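Local coordinates for protein polymerase cofactor VP35 (Reston ebolavirus, PDB 3L2A) that probably binds double-stranded RNA and helps the virus evade the host interferon response, besides serving as a cofactor of the viral polymerase, at residues A[76-86]-A[107-118]. Residues are numbered along the deposited sequence; the frame is centred on the assembly and turned at random.
Sequences FQDVPPPIIHI and PKIDRGWVCLFK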
ATOM      1  N   PHE A  76       2.406  -5.771   8.832  1.00 19.56           N
ATOM      2  CA  PHE A  76       1.242  -4.981   8.417  1.00 20.59           C
ATOM      3  C   PHE A  76       0.108  -5.034   9.407  1.00 23.87           C
ATOM      4  O   PHE A  76      -0.856  -4.295   9.285  1.00 25.32           O
ATOM      5  CB  PHE A  76       0.819  -5.328   6.979  1.00 19.33           C
ATOM      6  CG  PHE A  76       1.878  -5.002   5.993  1.00 18.09           C
ATOM      7  CD1 PHE A  76       2.178  -3.672   5.712  1.00 18.75           C
ATOM      8  CD2 PHE A  76       2.623  -6.018   5.378  1.00 17.61           C
ATOM      9  CE1 PHE A  76       3.181  -3.341   4.812  1.00 19.58           C
ATOM     10  CE2 PHE A  76       3.634  -5.689   4.483  1.00 17.58           C
ATOM     11  CZ  PHE A  76       3.913  -4.370   4.200  1.00 17.86           C
ATOM     12  N   GLN A  77       0.277  -5.876  10.421  1.00 24.72           N
ATOM     13  CA  GLN A  77      -0.563  -5.854  11.604  1.00 28.61           C
ATOM     14  C   GLN A  77       0.100  -5.038  12.724  1.00 29.52           C
ATOM     15  O   GLN A  77      -0.591  -4.490  13.577  1.00 33.50           O
ATOM     16  CB  GLN A  77      -0.870  -7.289  12.054  1.00 30.74           C
ATOM     17  CG  GLN A  77      -1.915  -7.952  11.178  1.00 36.40           C
ATOM     18  CD  GLN A  77      -1.768  -9.449  11.133  1.00 43.08           C
ATOM     19  OE1 GLN A  77      -0.707  -9.970  10.762  1.00 44.40           O
ATOM     20  NE2 GLN A  77      -2.831 -10.161  11.502  1.00 47.83           N
ATOM     21  N   ASP A  78       1.435  -4.959  12.695  1.00 29.39           N
ATOM     22  CA  ASP A  78       2.249  -4.319  13.737  1.00 31.58           C
ATOM     23  C   ASP A  78       2.254  -2.784  13.569  1.00 31.53           C
ATOM     24  O   ASP A  78       2.517  -2.057  14.524  1.00 34.46           O
ATOM     25  CB  ASP A  78       3.732  -4.783  13.685  1.00 31.97           C
ATOM     26  CG  ASP A  78       3.959  -6.314  13.939  1.00 34.90           C
ATOM     27  OD1 ASP A  78       3.080  -7.021  14.499  1.00 35.96           O
ATOM     28  OD2 ASP A  78       5.082  -6.795  13.587  1.00 33.59           O
ATOM     29  N   VAL A  79       2.037  -2.299  12.346  1.00 28.26           N
ATOM     30  CA  VAL A  79       2.266  -0.882  12.008  1.00 28.61           C
ATOM     31  C   VAL A  79       0.967  -0.278  11.465  1.00 27.40           C
ATOM     32  O   VAL A  79       0.273  -0.938  10.693  1.00 27.48           O
ATOM     33  CB  VAL A  79       3.396  -0.774  10.930  1.00 28.33           C
ATOM     34  CG1 VAL A  79       3.505   0.611  10.354  1.00 31.57           C
ATOM     35  CG2 VAL A  79       4.744  -1.192  11.511  1.00 30.79           C
ATOM     36  N   PRO A  80       0.642   0.975  11.844  1.00 27.97           N
ATOM     37  CA  PRO A  80      -0.584   1.583  11.294  1.00 27.50           C
ATOM     38  C   PRO A  80      -0.468   2.076   9.848  1.00 24.72           C
ATOM     39  O   PRO A  80       0.631   2.313   9.369  1.00 24.18           O
ATOM     40  CB  PRO A  80      -0.800   2.783  12.216  1.00 30.21           C
ATOM     41  CG  PRO A  80       0.588   3.175  12.645  1.00 31.73           C
ATOM     42  CD  PRO A  80       1.325   1.881  12.802  1.00 30.40           C
ATOM     43  N   PRO A  81      -1.611   2.330   9.188  1.00 25.25           N
ATOM     44  CA  PRO A  81      -1.539   2.998   7.901  1.00 24.24           C
ATOM     45  C   PRO A  81      -0.873   4.362   8.126  1.00 24.01           C
ATOM     46  O   PRO A  81      -1.204   5.038   9.108  1.00 26.46           O
ATOM     47  CB  PRO A  81      -3.009   3.178   7.499  1.00 26.48           C
ATOM     48  CG  PRO A  81      -3.800   2.253   8.362  1.00 28.10           C
ATOM     49  CD  PRO A  81      -2.993   2.054   9.615  1.00 27.68           C
ATOM     50  N   PRO A  82       0.071   4.755   7.252  1.00 23.04           N
ATOM     51  CA  PRO A  82       0.776   6.025   7.454  1.00 23.76           C
ATOM     52  C   PRO A  82      -0.142   7.219   7.251  1.00 23.73           C
ATOM     53  O   PRO A  82      -1.048   7.158   6.417  1.00 23.50           O
ATOM     54  CB  PRO A  82       1.847   6.010   6.359  1.00 25.03           C
ATOM     55  CG  PRO A  82       1.305   5.073   5.311  1.00 25.33           C
ATOM     56  CD  PRO A  82       0.546   4.032   6.053  1.00 23.78           C
ATOM     57  N   ILE A  83       0.090   8.282   8.027  1.00 25.18           N
ATOM     58  CA  ILE A  83      -0.608   9.548   7.825  1.00 26.75           C
ATOM     59  C   ILE A  83       0.150  10.332   6.758  1.00 27.06           C
ATOM     60  O   ILE A  83       1.378  10.505   6.853  1.00 29.80           O
ATOM     61  CB  ILE A  83      -0.685  10.360   9.139  1.00 28.98           C
ATOM     62  CG1 ILE A  83      -1.465   9.573  10.201  1.00 31.93           C
ATOM     63  CG2 ILE A  83      -1.320  11.734   8.889  1.00 31.31           C
ATOM     64  CD1 ILE A  83      -1.375  10.144  11.634  1.00 37.23           C
ATOM     65  N   ILE A  84      -0.565  10.790   5.742  1.00 39.47           N
ATOM     66  CA  ILE A  84       0.004  11.625   4.703  1.00 40.97           C
ATOM     67  C   ILE A  84      -0.704  12.992   4.754  1.00 39.19           C
ATOM     68  O   ILE A  84      -1.908  13.075   4.540  1.00 38.04           O
ATOM     69  CB  ILE A  84      -0.149  10.947   3.316  1.00 43.93           C
ATOM     70  CG1 ILE A  84       0.537   9.569   3.323  1.00 48.22           C
ATOM     71  CG2 ILE A  84       0.402  11.828   2.209  1.00 45.60           C
ATOM     72  CD1 ILE A  84       0.302   8.735   2.083  1.00 54.12           C
ATOM     73  N   HIS A  85       0.038  14.050   5.073  1.00 41.15           N
ATOM     74  CA  HIS A  85      -0.550  15.386   5.184  1.00 40.79           C
ATOM     75  C   HIS A  85      -0.749  16.021   3.819  1.00 42.03           C
ATOM     76  O   HIS A  85       0.190  16.087   3.018  1.00 46.51           O
ATOM     77  CB  HIS A  85       0.325  16.290   6.045  1.00 43.90           C
ATOM     78  CG  HIS A  85       0.363  15.891   7.482  1.00 47.90           C
ATOM     79  ND1 HIS A  85       1.171  14.878   7.953  1.00 53.87           N
ATOM     80  CD2 HIS A  85      -0.311  16.366   8.554  1.00 50.13           C
ATOM     81  CE1 HIS A  85       0.994  14.747   9.255  1.00 56.45           C
ATOM     82  NE2 HIS A  85       0.100  15.639   9.644  1.00 55.34           N
ATOM     83  N   ILE A  86      -1.970  16.490   3.556  1.00 39.86           N
ATOM     84  CA  ILE A  86      -2.295  17.104   2.264  1.00 41.41           C
ATOM     85  C   ILE A  86      -3.070  18.404   2.436  1.00 39.79           C
ATOM     86  O   ILE A  86      -3.815  18.584   3.418  1.00 39.35           O
ATOM     87  CB  ILE A  86      -3.074  16.158   1.303  1.00 44.05           C
ATOM     88  CG1 ILE A  86      -4.388  15.701   1.942  1.00 43.57           C
ATOM     89  CG2 ILE A  86      -2.192  14.974   0.813  1.00 48.08           C
ATOM     90  CD1 ILE A  86      -5.359  15.118   0.959  1.00 48.52           C
ATOM     91  N   PRO A 107      -7.619   2.108  12.290  1.00 37.45           N
ATOM     92  CA  PRO A 107      -7.611   1.501  10.961  1.00 34.14           C
ATOM     93  C   PRO A 107      -6.406   0.580  10.789  1.00 32.52           C
ATOM     94  O   PRO A 107      -5.300   0.886  11.262  1.00 32.02           O
ATOM     95  CB  PRO A 107      -7.511   2.709  10.023  1.00 31.97           C
ATOM     96  CG  PRO A 107      -6.824   3.729  10.813  1.00 34.15           C
ATOM     97  CD  PRO A 107      -7.320   3.550  12.223  1.00 36.09           C
ATOM     98  N   LYS A 108      -6.641  -0.560  10.157  1.00 31.35           N
ATOM     99  CA  LYS A 108      -5.613  -1.573  10.007  1.00 30.98           C
ATOM    100  C   LYS A 108      -5.294  -1.774   8.543  1.00 27.32           C
ATOM    101  O   LYS A 108      -6.196  -1.924   7.730  1.00 26.89           O
ATOM    102  CB  LYS A 108      -6.067  -2.887  10.655  1.00 34.85           C
ATOM    103  CG  LYS A 108      -6.251  -2.818  12.191  1.00 39.98           C
ATOM    104  CD  LYS A 108      -4.903  -2.772  12.932  1.00 46.29           C
ATOM    105  CE  LYS A 108      -4.384  -1.336  13.148  1.00 46.69           C
ATOM    106  NZ  LYS A 108      -2.886  -1.260  13.235  1.00 49.39           N
ATOM    107  N   ILE A 109      -4.010  -1.778   8.206  1.00 25.42           N
ATOM    108  CA  ILE A 109      -3.612  -2.047   6.819  1.00 23.69           C
ATOM    109  C   ILE A 109      -4.203  -3.368   6.296  1.00 24.42           C
ATOM    110  O   ILE A 109      -4.638  -3.418   5.153  1.00 24.74           O
ATOM    111  CB  ILE A 109      -2.084  -2.001   6.653  1.00 24.01           C
ATOM    112  CG1 ILE A 109      -1.562  -0.604   7.035  1.00 23.86           C
ATOM    113  CG2 ILE A 109      -1.674  -2.367   5.218  1.00 22.53           C
ATOM    114  CD1 ILE A 109      -0.060  -0.516   7.129  1.00 25.37           C
ATOM    115  N   ASP A 110      -4.225  -4.425   7.121  1.00 27.36           N
ATOM    116  CA  ASP A 110      -4.713  -5.741   6.653  1.00 29.46           C
ATOM    117  C   ASP A 110      -6.229  -5.803   6.424  1.00 30.61           C
ATOM    118  O   ASP A 110      -6.740  -6.763   5.831  1.00 33.08           O
ATOM    119  CB  ASP A 110      -4.186  -6.907   7.518  1.00 33.37           C
ATOM    120  CG  ASP A 110      -4.965  -7.107   8.811  1.00 37.79           C
ATOM    121  OD1 ASP A 110      -4.768  -8.170   9.452  1.00 43.68           O
ATOM    122  OD2 ASP A 110      -5.744  -6.220   9.207  1.00 39.51           O
ATOM    123  N   ARG A 111      -6.937  -4.764   6.861  1.00 31.37           N
ATOM    124  CA  ARG A 111      -8.361  -4.625   6.564  1.00 30.78           C
ATOM    125  C   ARG A 111      -8.631  -3.714   5.357  1.00 27.26           C
ATOM    126  O   ARG A 111      -9.778  -3.445   5.024  1.00 27.71           O
ATOM    127  CB  ARG A 111      -9.127  -4.142   7.787  1.00 33.19           C
ATOM    128  CG  ARG A 111      -9.068  -5.116   8.939  1.00 39.31           C
ATOM    129  CD  ARG A 111      -9.973  -4.666  10.063  1.00 45.75           C
ATOM    130  NE  ARG A 111      -9.986  -5.622  11.164  1.00 52.85           N
ATOM    131  CZ  ARG A 111     -10.829  -5.564  12.192  1.00 57.96           C
ATOM    132  NH1 ARG A 111     -11.734  -4.594  12.256  1.00 59.44           N
ATOM    133  NH2 ARG A 111     -10.771  -6.478  13.153  1.00 62.17           N
ATOM    134  N   GLY A 112      -7.571  -3.264   4.684  1.00 24.75           N
ATOM    135  CA  GLY A 112      -7.732  -2.528   3.428  1.00 21.07           C
ATOM    136  C   GLY A 112      -7.409  -1.038   3.524  1.00 19.84           C
ATOM    137  O   GLY A 112      -7.475  -0.334   2.533  1.00 19.79           O
ATOM    138  N   TRP A 113      -7.035  -0.562   4.708  1.00 19.71           N
ATOM    139  CA  TRP A 113      -6.734   0.860   4.900  1.00 19.44           C
ATOM    140  C   TRP A 113      -5.306   1.118   4.479  1.00 18.98           C
ATOM    141  O   TRP A 113      -4.340   0.694   5.146  1.00 21.99           O
ATOM    142  CB  TRP A 113      -6.946   1.259   6.358  1.00 21.72           C
ATOM    143  CG  TRP A 113      -8.383   1.121   6.772  1.00 23.21           C
ATOM    144  CD1 TRP A 113      -8.959   0.067   7.439  1.00 25.49           C
ATOM    145  CD2 TRP A 113      -9.428   2.061   6.524  1.00 23.69           C
ATOM    146  NE1 TRP A 113     -10.299   0.310   7.636  1.00 26.60           N
ATOM    147  CE2 TRP A 113     -10.617   1.522   7.077  1.00 24.73           C
ATOM    148  CE3 TRP A 113      -9.479   3.316   5.891  1.00 22.55           C
ATOM    149  CZ2 TRP A 113     -11.859   2.190   7.001  1.00 27.93           C
ATOM    150  CZ3 TRP A 113     -10.719   3.990   5.828  1.00 24.21           C
ATOM    151  CH2 TRP A 113     -11.882   3.420   6.380  1.00 26.39           C
ATOM    152  N   VAL A 114      -5.155   1.778   3.348  1.00 18.01           N
ATOM    153  CA  VAL A 114      -3.847   1.988   2.766  1.00 17.62           C
ATOM    154  C   VAL A 114      -3.047   3.090   3.473  1.00 18.19           C
ATOM    155  O   VAL A 114      -1.864   2.929   3.793  1.00 18.26           O
ATOM    156  CB  VAL A 114      -3.976   2.275   1.240  1.00 18.46           C
ATOM    157  CG1 VAL A 114      -2.592   2.516   0.593  1.00 18.59           C
ATOM    158  CG2 VAL A 114      -4.697   1.112   0.550  1.00 18.77           C
ATOM    159  N   CYS A 115      -3.684   4.235   3.674  1.00 17.51           N
ATOM    160  CA  CYS A 115      -3.028   5.357   4.294  1.00 19.05           C
ATOM    161  C   CYS A 115      -4.131   6.284   4.747  1.00 20.22           C
ATOM    162  O   CYS A 115      -5.304   6.062   4.425  1.00 19.70           O
ATOM    163  CB  CYS A 115      -2.080   6.046   3.309  1.00 19.24           C
ATOM    164  SG  CYS A 115      -2.898   6.763   1.833  1.00 22.14           S
ATOM    165  N   LEU A 116      -3.749   7.297   5.505  1.00 21.60           N
ATOM    166  CA  LEU A 116      -4.702   8.286   6.002  1.00 24.36           C
ATOM    167  C   LEU A 116      -4.248   9.634   5.507  1.00 25.92           C
ATOM    168  O   LEU A 116      -3.111  10.019   5.724  1.00 26.74           O
ATOM    169  CB  LEU A 116      -4.702   8.279   7.520  1.00 26.27           C
ATOM    170  CG  LEU A 116      -4.864   6.923   8.199  1.00 27.13           C
ATOM    171  CD1 LEU A 116      -4.801   7.094   9.694  1.00 29.96           C
ATOM    172  CD2 LEU A 116      -6.176   6.275   7.811  1.00 27.72           C
ATOM    173  N   PHE A 117      -5.135  10.336   4.808  1.00 27.98           N
ATOM    174  CA  PHE A 117      -4.812  11.654   4.305  1.00 30.62           C
ATOM    175  C   PHE A 117      -5.351  12.632   5.321  1.00 34.46           C
ATOM    176  O   PHE A 117      -6.565  12.725   5.496  1.00 33.96           O
ATOM    177  CB  PHE A 117      -5.481  11.903   2.958  1.00 30.69           C
ATOM    178  CG  PHE A 117      -4.921  11.078   1.836  1.00 28.88           C
ATOM    179  CD1 PHE A 117      -5.679  10.069   1.261  1.00 27.71           C
ATOM    180  CD2 PHE A 117      -3.631  11.325   1.349  1.00 29.72           C
ATOM    181  CE1 PHE A 117      -5.192   9.314   0.202  1.00 26.09           C
ATOM    182  CE2 PHE A 117      -3.115  10.569   0.282  1.00 29.32           C
ATOM    183  CZ  PHE A 117      -3.902   9.560  -0.290  1.00 28.10           C
ATOM    184  N   LYS A 118      -4.465  13.347   5.996  1.00 45.40           N
ATOM    185  CA  LYS A 118      -4.913  14.340   6.960  1.00 40.75           C
ATOM    186  C   LYS A 118      -4.973  15.716   6.322  1.00 39.49           C
ATOM    187  O   LYS A 118      -3.953  16.256   5.873  1.00 42.08           O
ATOM    188  CB  LYS A 118      -4.010  14.377   8.199  1.00 42.43           C
ATOM    189  CG  LYS A 118      -4.380  15.475   9.174  1.00 41.20           C
ATOM    190  CD  LYS A 118      -4.048  15.093  10.592  1.00 47.62           C
ATOM    191  CE  LYS A 118      -4.642  16.089  11.582  1.00 50.41           C
ATOM    192  NZ  LYS A 118      -4.290  15.659  12.961  1.00 60.17           N
TER
HETATM  193  O   HOH W   1      -2.172  -1.904  10.471  1.00 27.74           O
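The ring of P81 lies over the start of strand 113-118, its CG 3.9 Å from CB of W113 and also touching CG1 of I109 and CB of P107. It lies in the proline-rich linker 79-82, by which the helical part of the interferon inhibitory domain passes into its four-stranded mixed sheet, where 83-85 is an outermost strand parallel to 113-118. Compact, rigid and without an N-H to satisfy, proline suits this buried, extended position; the carbonyl oxygens of W113 and V114, covered here, have no hydrogen-bonding partner in the model. Beyond it the strands pair in parallel fashion: L116 N donates to P82 O, and I84 N to L116 O in a nearly straight bond of 2.7 Å (174°). K118 N reaches I84 O from above the carbonyl plane, and I86 N closes the ladder on K118 O. Beta-branched I83 and I84 suit the extended backbone. I84 sends CD1 to SG of C115, which sits over one face of the F117 ring; I84 and F117 point the same way, I84 CB 4.0 Å from F117 CD2. With CG1 between its backbone N and carbonyl carbon (chi1 59°), I86 brings CD1 to CB of F117. On the opposite face of the sheet, CG2 of I83 lies 3.8 Å from CB of K118. At the helical end, I109 meets F76 CD1 through CG2, and both side chains reach I38 of helix 27-41. K108, bent at chi2 and chi3, curls NZ back to a water that accepts from NZ and I109 N and donates to F76 O and, at 2.6 Å, to V79 O.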